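Local coordinates for 122aa long conserved hypothetical protein (Sulfolobus tokodaii, PDB 1WOL) that is of unknown function but belongs to the HEPN family of small all-helical domains, some of whose members are thought to bind nucleotides or cleave RNA, at residues Glu5-Ile8 against Lys9-Glu12; Glu12-Leu15 against Glu16-Arg19; Leu33-Gln36 against Cys37-Ala41; Lys43-Leu46 against Gln47-Ile51. All coordinates share one frame; numbering follows the deposited sequence.

Contact 1: Glu5-Ile8 against Lys9-Glu12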
# COMPACT_ATOMS: atom_id res chain seq x y z
N GLU A 5 -6.91 14.59 5.87
CA GLU A 5 -7.18 14.76 4.47
C GLU A 5 -5.85 14.74 3.70
O GLU A 5 -5.86 14.32 2.55
CB GLU A 5 -7.95 16.05 4.18
CG GLU A 5 -7.33 17.36 4.67
CD GLU A 5 -8.34 18.62 4.53
OE1 GLU A 5 -9.22 18.79 5.46
OE2 GLU A 5 -8.25 19.42 3.54
N ASP A 6 -4.76 15.15 4.32
CA ASP A 6 -3.45 15.08 3.59
C ASP A 6 -3.01 13.67 3.39
O ASP A 6 -2.45 13.36 2.30
CB ASP A 6 -2.37 15.78 4.42
CG ASP A 6 -2.62 17.24 4.47
OD1 ASP A 6 -2.36 17.87 5.56
OD2 ASP A 6 -3.10 17.78 3.45
N TRP A 7 -3.16 12.80 4.39
CA TRP A 7 -2.79 11.40 4.22
C TRP A 7 -3.61 10.80 3.05
O TRP A 7 -3.06 10.06 2.24
CB TRP A 7 -3.10 10.54 5.49
CG TRP A 7 -2.13 10.87 6.60
CD1 TRP A 7 -2.45 11.61 7.74
CD2 TRP A 7 -0.85 10.38 6.77
NE1 TRP A 7 -1.43 11.54 8.62
CE2 TRP A 7 -0.40 10.82 8.07
CE3 TRP A 7 0.02 9.62 5.98
CZ2 TRP A 7 0.86 10.50 8.56
CZ3 TRP A 7 1.29 9.29 6.45
CH2 TRP A 7 1.71 9.74 7.78
N ILE A 8 -4.95 11.09 3.04
CA ILE A 8 -5.79 10.52 2.00
C ILE A 8 -5.37 11.13 0.63
O ILE A 8 -5.35 10.37 -0.39
CB ILE A 8 -7.30 10.72 2.33
CG1 ILE A 8 -7.63 10.04 3.65
CG2 ILE A 8 -8.18 10.14 1.18
CD1 ILE A 8 -7.11 8.57 3.86
N LYS A 9 -5.07 12.43 0.50
CA LYS A 9 -4.65 12.96 -0.81
C LYS A 9 -3.36 12.24 -1.17
O LYS A 9 -3.26 11.94 -2.44
CB LYS A 9 -4.35 14.48 -0.71
CG LYS A 9 -5.60 15.35 -0.77
CD LYS A 9 -5.23 16.83 -0.95
CE LYS A 9 -4.93 17.49 0.31
NZ LYS A 9 -4.82 19.08 0.04
N GLN A 10 -2.42 12.05 -0.25
CA GLN A 10 -1.15 11.37 -0.63
C GLN A 10 -1.51 10.00 -1.15
O GLN A 10 -0.93 9.52 -2.18
CB GLN A 10 -0.25 11.16 0.55
CG GLN A 10 0.43 12.43 0.96
CD GLN A 10 1.47 12.02 2.01
OE1 GLN A 10 2.65 11.66 1.72
NE2 GLN A 10 1.00 11.97 3.25
N ALA A 11 -2.48 9.36 -0.51
CA ALA A 11 -2.76 7.97 -0.99
C ALA A 11 -3.45 8.01 -2.35
O ALA A 11 -3.10 7.09 -3.16
CB ALA A 11 -3.76 7.28 0.08
N GLU A 12 -4.35 8.96 -2.61
CA GLU A 12 -5.04 9.00 -3.89
C GLU A 12 -4.01 9.28 -4.98
O GLU A 12 -4.03 8.74 -6.07
CB GLU A 12 -6.12 10.11 -3.84
CG GLU A 12 -7.06 9.62 -2.82
CD GLU A 12 -8.31 10.23 -2.81
OE1 GLU A 12 -8.22 11.52 -2.86
OE2 GLU A 12 -9.31 9.38 -2.70
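Four i to i+4 backbone hydrogen bonds, from Lys9 N, Gln10 N, Ala11 N and Glu12 N to the carbonyls of Glu5, Asp6, Trp7 and Ile8, make this two regular alpha-helical turns near the start of helix 4-23, in the helical bundle of the HEPN domain. Outward, Asp6 and Lys9 lie side by side and point the same way. The lysine chain bends at chi3 (-84°), which brings CE to 3.6 Å from Asp6 OD2, while NZ stays 4.0 Å from that oxygen; the charges attract without a salt bridge. Asp6 OD1 takes the backbone N-H of Arg3, just before the helix begins. The Trp7 indole runs beside Gln10, the ring and amide planes 32° apart. Its NE1 is hydrogen-bonded to Gln47 on helix 27-48, and Lys2 makes a cation-pi contact with the ring. Ile8 faces helix 100-120 at Val117, where Glu12 OE2 also forms a salt bridge with Lys118. The Glu12 chain leaves closely over the helix backbone, its CG 3.1 Å from Ile8 O and its CD 4.0 Å from Ile8 CG2.

Contact 2: Glu12-Leu15 against Glu16-Arg19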
# COMPACT_ATOMS: atom_id res chain seq x y z
N GLU A 12 -4.35 8.96 -2.61
CA GLU A 12 -5.04 9.00 -3.89
C GLU A 12 -4.01 9.28 -4.98
O GLU A 12 -4.03 8.74 -6.07
CB GLU A 12 -6.12 10.11 -3.84
CG GLU A 12 -7.06 9.62 -2.82
CD GLU A 12 -8.31 10.23 -2.81
OE1 GLU A 12 -8.22 11.52 -2.86
OE2 GLU A 12 -9.31 9.38 -2.70
N ARG A 13 -2.99 10.12 -4.66
CA ARG A 13 -2.01 10.46 -5.73
C ARG A 13 -1.09 9.23 -5.96
O ARG A 13 -0.70 8.99 -7.14
CB ARG A 13 -1.11 11.65 -5.15
CG ARG A 13 -0.11 12.21 -6.26
CD ARG A 13 -1.00 12.95 -7.33
NE ARG A 13 -0.09 13.81 -8.11
CZ ARG A 13 -0.56 14.70 -8.89
NH1 ARG A 13 -1.98 14.86 -8.91
NH2 ARG A 13 0.25 15.30 -9.76
N ASP A 14 -0.72 8.52 -4.91
CA ASP A 14 0.11 7.31 -5.05
C ASP A 14 -0.66 6.30 -5.94
O ASP A 14 -0.04 5.60 -6.75
CB ASP A 14 0.40 6.68 -3.66
CG ASP A 14 1.38 7.50 -2.85
OD1 ASP A 14 2.05 8.29 -3.48
OD2 ASP A 14 1.47 7.28 -1.64
N LEU A 15 -2.00 6.11 -5.75
CA LEU A 15 -2.80 5.20 -6.62
C LEU A 15 -2.75 5.67 -8.04
O LEU A 15 -2.56 4.87 -8.97
CB LEU A 15 -4.22 5.12 -6.07
CG LEU A 15 -5.14 4.39 -6.98
CD1 LEU A 15 -4.78 2.90 -7.22
CD2 LEU A 15 -6.60 4.37 -6.27
N GLU A 16 -2.98 6.93 -8.29
CA GLU A 16 -2.91 7.44 -9.68
C GLU A 16 -1.58 7.17 -10.25
O GLU A 16 -1.52 6.78 -11.43
CB GLU A 16 -3.25 8.98 -9.63
CG GLU A 16 -3.13 9.58 -11.03
CD GLU A 16 -3.57 11.06 -11.02
OE1 GLU A 16 -4.70 11.39 -10.46
OE2 GLU A 16 -2.91 11.84 -11.71
N GLU A 17 -0.52 7.39 -9.47
CA GLU A 17 0.84 7.16 -10.06
C GLU A 17 1.07 5.66 -10.26
O GLU A 17 1.78 5.35 -11.20
CB GLU A 17 1.82 7.67 -9.01
CG GLU A 17 1.85 9.24 -9.04
CD GLU A 17 2.71 9.81 -7.90
OE1 GLU A 17 3.17 9.13 -7.02
OE2 GLU A 17 2.82 11.09 -7.87
N ALA A 18 0.49 4.81 -9.41
CA ALA A 18 0.67 3.35 -9.65
C ALA A 18 0.05 2.93 -10.94
O ALA A 18 0.63 2.12 -11.66
CB ALA A 18 0.04 2.59 -8.43
N ARG A 19 -1.18 3.42 -11.20
CA ARG A 19 -1.79 3.08 -12.50
C ARG A 19 -0.96 3.62 -13.64
O ARG A 19 -0.76 2.97 -14.69
CB ARG A 19 -3.20 3.67 -12.62
CG ARG A 19 -4.15 3.16 -11.60
CD ARG A 19 -5.51 3.73 -12.01
NE ARG A 19 -6.53 3.67 -10.96
CZ ARG A 19 -7.35 2.66 -10.72
NH1 ARG A 19 -7.29 1.52 -11.39
NH2 ARG A 19 -8.39 2.86 -9.86
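Leu15 and the buried Ala18 carry the packed side of this part of helix 4-23, and Arg19 lies across Leu15 at the solvent edge. Leu15 CD1 lies 4.0 Å above the guanidinium plane of Arg19, shifted toward the rim of that flat group. The extended arginine chain starts close to the backbone, with CG 3.5 Å from Leu15 O, and then climbs past the leucine. Ala18, on the side facing helix 27-48, has its CB 3.4 Å from Asp14 O. Four successive i to i+4 hydrogen bonds hold these turns, the last, Arg19 N to Leu15 O, almost straight at 170°.

The other side is a looser, charged surface. Arg13 CG, set anti to the backbone N (chi1 -174°), comes to 3.5 Å from Glu17 OE2; the bend at chi2 then turns the chain so that Arg13 NE makes only a long salt bridge, 4.0 Å, to the same oxygen. The guanidinium and carboxylate planes are 70° apart, a poor match for paired bonding. Glu16 contributes charge alone, its OE2 lying well out of the guanidinium plane. Glu17 OE1 is also 3.8 Å from Asp14 OD1, a like-charge approach that may raise the proton affinity of either acid, though Arg13 probably offsets it. Asp14, Glu17 and Ala18 border helix 27-48 at Leu33, Ser34 and Gln36, whereas Leu15 packs on Ile107, Ile111 and Leu114 of helix 100-120 and Arg19 touches Ile111.

Contact 3: Leu33-Gln36 against Cys37-Ala41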
# COMPACT_ATOMS: atom_id res chain seq x y z
N LEU A 33 4.28 1.78 -5.39
CA LEU A 33 3.38 2.93 -5.19
C LEU A 33 2.01 2.43 -4.62
O LEU A 33 1.41 3.18 -3.87
CB LEU A 33 3.15 3.64 -6.55
CG LEU A 33 4.37 4.46 -7.01
CD1 LEU A 33 4.12 4.79 -8.46
CD2 LEU A 33 4.55 5.65 -6.10
N SER A 34 1.67 1.18 -4.92
CA SER A 34 0.43 0.61 -4.29
C SER A 34 0.67 0.41 -2.80
O SER A 34 -0.25 0.67 -1.99
CB SER A 34 0.12 -0.78 -4.92
OG SER A 34 -0.21 -0.52 -6.30
N GLN A 35 1.86 -0.07 -2.37
CA GLN A 35 2.09 -0.16 -0.97
C GLN A 35 2.12 1.19 -0.31
O GLN A 35 1.51 1.33 0.74
CB GLN A 35 3.39 -0.91 -0.69
CG GLN A 35 3.53 -0.90 0.83
CD GLN A 35 4.79 -0.79 1.41
OE1 GLN A 35 5.59 -1.61 1.08
NE2 GLN A 35 4.99 0.16 2.48
N GLN A 36 2.67 2.23 -0.98
CA GLN A 36 2.63 3.57 -0.43
C GLN A 36 1.24 4.05 -0.28
O GLN A 36 0.92 4.69 0.74
CB GLN A 36 3.40 4.55 -1.30
CG GLN A 36 4.89 4.22 -1.31
CD GLN A 36 5.51 4.71 0.01
OE1 GLN A 36 6.25 3.93 0.66
NE2 GLN A 36 5.18 5.90 0.43
N CYS A 37 0.34 3.80 -1.29
CA CYS A 37 -1.03 4.16 -1.20
C CYS A 37 -1.68 3.58 0.08
O CYS A 37 -2.32 4.35 0.81
CB CYS A 37 -1.73 3.66 -2.50
SG CYS A 37 -3.59 3.87 -2.33
N ALA A 38 -1.53 2.28 0.25
CA ALA A 38 -2.20 1.63 1.40
C ALA A 38 -1.67 2.16 2.71
O ALA A 38 -2.46 2.44 3.63
CB ALA A 38 -2.01 0.10 1.25
N GLU A 39 -0.31 2.27 2.76
CA GLU A 39 0.31 2.78 4.03
C GLU A 39 -0.21 4.20 4.35
O GLU A 39 -0.58 4.48 5.50
CB GLU A 39 1.87 2.77 3.89
CG GLU A 39 2.48 3.19 5.32
CD GLU A 39 3.94 3.55 5.27
OE1 GLU A 39 4.68 3.17 4.32
OE2 GLU A 39 4.35 4.23 6.27
N LYS A 40 -0.27 5.13 3.42
CA LYS A 40 -0.76 6.46 3.68
C LYS A 40 -2.22 6.46 4.09
O LYS A 40 -2.63 7.20 5.00
CB LYS A 40 -0.47 7.38 2.50
CG LYS A 40 1.04 7.90 2.30
CD LYS A 40 2.25 7.22 2.87
CE LYS A 40 3.49 8.02 2.60
NZ LYS A 40 4.51 7.31 3.31
N ALA A 41 -3.05 5.68 3.41
CA ALA A 41 -4.47 5.58 3.80
C ALA A 41 -4.65 5.07 5.22
O ALA A 41 -5.44 5.70 5.89
CB ALA A 41 -5.12 4.59 2.81
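Gln36 and Lys40, four residues apart, run side by side along helix 27-48, the central helix of this part of the HEPN bundle, where it lies close to the middle of the chain. Lys40 starts with CB 3.5 Å from Gln36 O. Its CG is 3.6 Å from Gln36 O, and the nearly eclipsed chi2 (21°) keeps CD at 3.6 Å from that carbonyl oxygen as well, bringing the end of the chain alongside Gln36. CE and NZ then arrive beside the amide of Gln36, whose nitrogen and oxygen are uncertainly assigned. The ammonium may therefore be hydrogen-bonded there, but the model does not settle it.

Glu39 lies alongside, its carboxylate near the side chains of Gln35 and Gln36. Its OE2 forms a salt bridge with Lys43, one turn further on. Backbone hydrogen bonds from Cys37, Ala38, Glu39 and Lys40 to the residues four earlier keep the turns regular.

Buried residues cover the remaining faces. Ser34 meets Cys106, Ile107 and Ala110 of helix 100-120, its OG hydrogen-bonded to Ala30 O; Ala38 packs on Ile58 and Leu76. Cys37 also presses on Ala110, and on its own helix its CB lies 3.4 Å from Ser34 O.

Contact 4: Lys43-Leu46 against Gln47-Ile51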
# COMPACT_ATOMS: atom_id res chain seq x y z
N LYS A 43 -2.46 5.24 7.56
CA LYS A 43 -2.05 6.26 8.60
C LYS A 43 -3.08 7.40 8.73
O LYS A 43 -3.24 8.03 9.88
CB LYS A 43 -0.63 6.82 8.18
CG LYS A 43 0.41 5.89 8.70
CD LYS A 43 1.81 6.13 8.30
CE LYS A 43 2.79 5.29 9.13
NZ LYS A 43 4.12 5.22 8.35
N GLY A 44 -3.78 7.70 7.66
CA GLY A 44 -4.84 8.65 7.65
C GLY A 44 -5.96 8.16 8.60
O GLY A 44 -6.55 8.92 9.35
N LEU A 45 -6.29 6.88 8.43
CA LEU A 45 -7.36 6.31 9.32
C LEU A 45 -6.92 6.36 10.79
O LEU A 45 -7.74 6.70 11.69
CB LEU A 45 -7.59 4.84 8.95
CG LEU A 45 -8.62 4.08 9.83
CD1 LEU A 45 -9.94 4.67 9.61
CD2 LEU A 45 -8.48 2.58 9.49
N LEU A 46 -5.70 5.98 11.05
CA LEU A 46 -5.20 5.95 12.51
C LEU A 46 -5.27 7.34 13.05
O LEU A 46 -5.63 7.54 14.27
CB LEU A 46 -3.82 5.46 12.54
CG LEU A 46 -3.67 3.99 12.86
CD1 LEU A 46 -4.80 3.22 12.22
CD2 LEU A 46 -2.24 3.55 12.52
N GLN A 47 -4.95 8.36 12.25
CA GLN A 47 -5.06 9.71 12.77
C GLN A 47 -6.45 10.11 13.02
O GLN A 47 -6.73 10.80 14.05
CB GLN A 47 -4.40 10.76 11.80
CG GLN A 47 -4.20 12.14 12.45
CD GLN A 47 -3.19 13.04 11.65
OE1 GLN A 47 -2.10 12.62 11.20
NE2 GLN A 47 -3.57 14.27 11.51
N PHE A 48 -7.40 9.73 12.15
CA PHE A 48 -8.79 10.10 12.30
C PHE A 48 -9.32 9.45 13.56
O PHE A 48 -10.22 10.05 14.23
CB PHE A 48 -9.59 9.57 11.11
CG PHE A 48 -11.08 9.73 11.24
CD1 PHE A 48 -11.75 10.95 10.86
CD2 PHE A 48 -11.81 8.65 11.73
CE1 PHE A 48 -13.17 11.04 11.02
CE2 PHE A 48 -13.26 8.72 11.89
CZ PHE A 48 -13.90 9.92 11.53
N GLN A 49 -8.76 8.28 13.89
CA GLN A 49 -9.26 7.47 15.06
C GLN A 49 -8.59 7.93 16.33
O GLN A 49 -8.98 7.46 17.46
CB GLN A 49 -8.97 5.99 14.86
CG GLN A 49 -9.70 5.40 13.64
CD GLN A 49 -9.33 3.96 13.47
OE1 GLN A 49 -8.17 3.57 13.63
NE2 GLN A 49 -10.32 3.13 13.12
N GLY A 50 -7.61 8.85 16.14
CA GLY A 50 -6.78 9.37 17.23
C GLY A 50 -6.03 8.22 17.88
O GLY A 50 -5.69 8.31 19.08
N ILE A 51 -5.72 7.17 17.09
CA ILE A 51 -5.11 5.88 17.56
C ILE A 51 -3.66 5.57 17.15
O ILE A 51 -3.39 4.46 16.63
CB ILE A 51 -6.00 4.67 17.08
CG1 ILE A 51 -7.45 4.89 17.49
CG2 ILE A 51 -5.53 3.35 17.63
CD1 ILE A 51 -7.65 5.51 18.92
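Over one face of the flat Gln49 amide lie CG, CD1 and CD2 of Leu45: Gln49 CD is 3.7 Å from Leu45 CG and Gln49 NE2 3.9 Å from Leu45 CD1. Leu46 CD1 lies off the oxygen end, 3.7 Å from Gln49 OE1, on the same side of the amide plane as Leu45. Gln49 CG sits anti to the carbonyl carbon (chi1 -63°), which brings that atom to 3.1 Å from Leu45 O and folds the chain back over the helix. The Gln47 and Phe48 side chains lead away from 43-46, toward Val4. Gln47 gives an N-H from NE2 to Lys2 O, and the Phe48 side chain also touches Ile121 and Lys122. Leu45 itself packs on Trp116 and Val117 of helix 100-120, and Leu46 on Leu61.

The last turn is closed by the backbone. Leu46 O receives the N-H of Ile51 at 2.8 Å, a good bond at 159°, as well as a weak one from Gln49 N. Gly50 N reaches back to Gln47 O at 3.0 Å. Between these bonds Gly50 adopts a positive phi of 60°, a conformation easily accessible without a side chain. Together they form a Schellman motif, the classic C-terminal cap of an alpha-helix, where helix 27-48 gives way to the following loop.

Contacts 1 and 2 follow each other along helix 4-23, sharing Glu12. Their centres are 11 Å apart. Contacts 3 and 4 both lie on helix 27-48. The centres of contacts 3 and 4 are 15 Å apart. The two helices run antiparallel, so the start of the first pairs with the end of the second. Contact 1 touches contact 3 (Ala11 CB to Cys37 O, 3.3 Å) and contact 4 (Trp7 CB to Gly44 CA, 3.4 Å), while contact 2 meets contact 3, with Asp14 OD2 3.4 Å from Gln36 CB. Contacts 2 and 4 are 21 Å apart between centres. A bound tertiary-butyl alcohol lies about 7 Å from the Leu33 side chain.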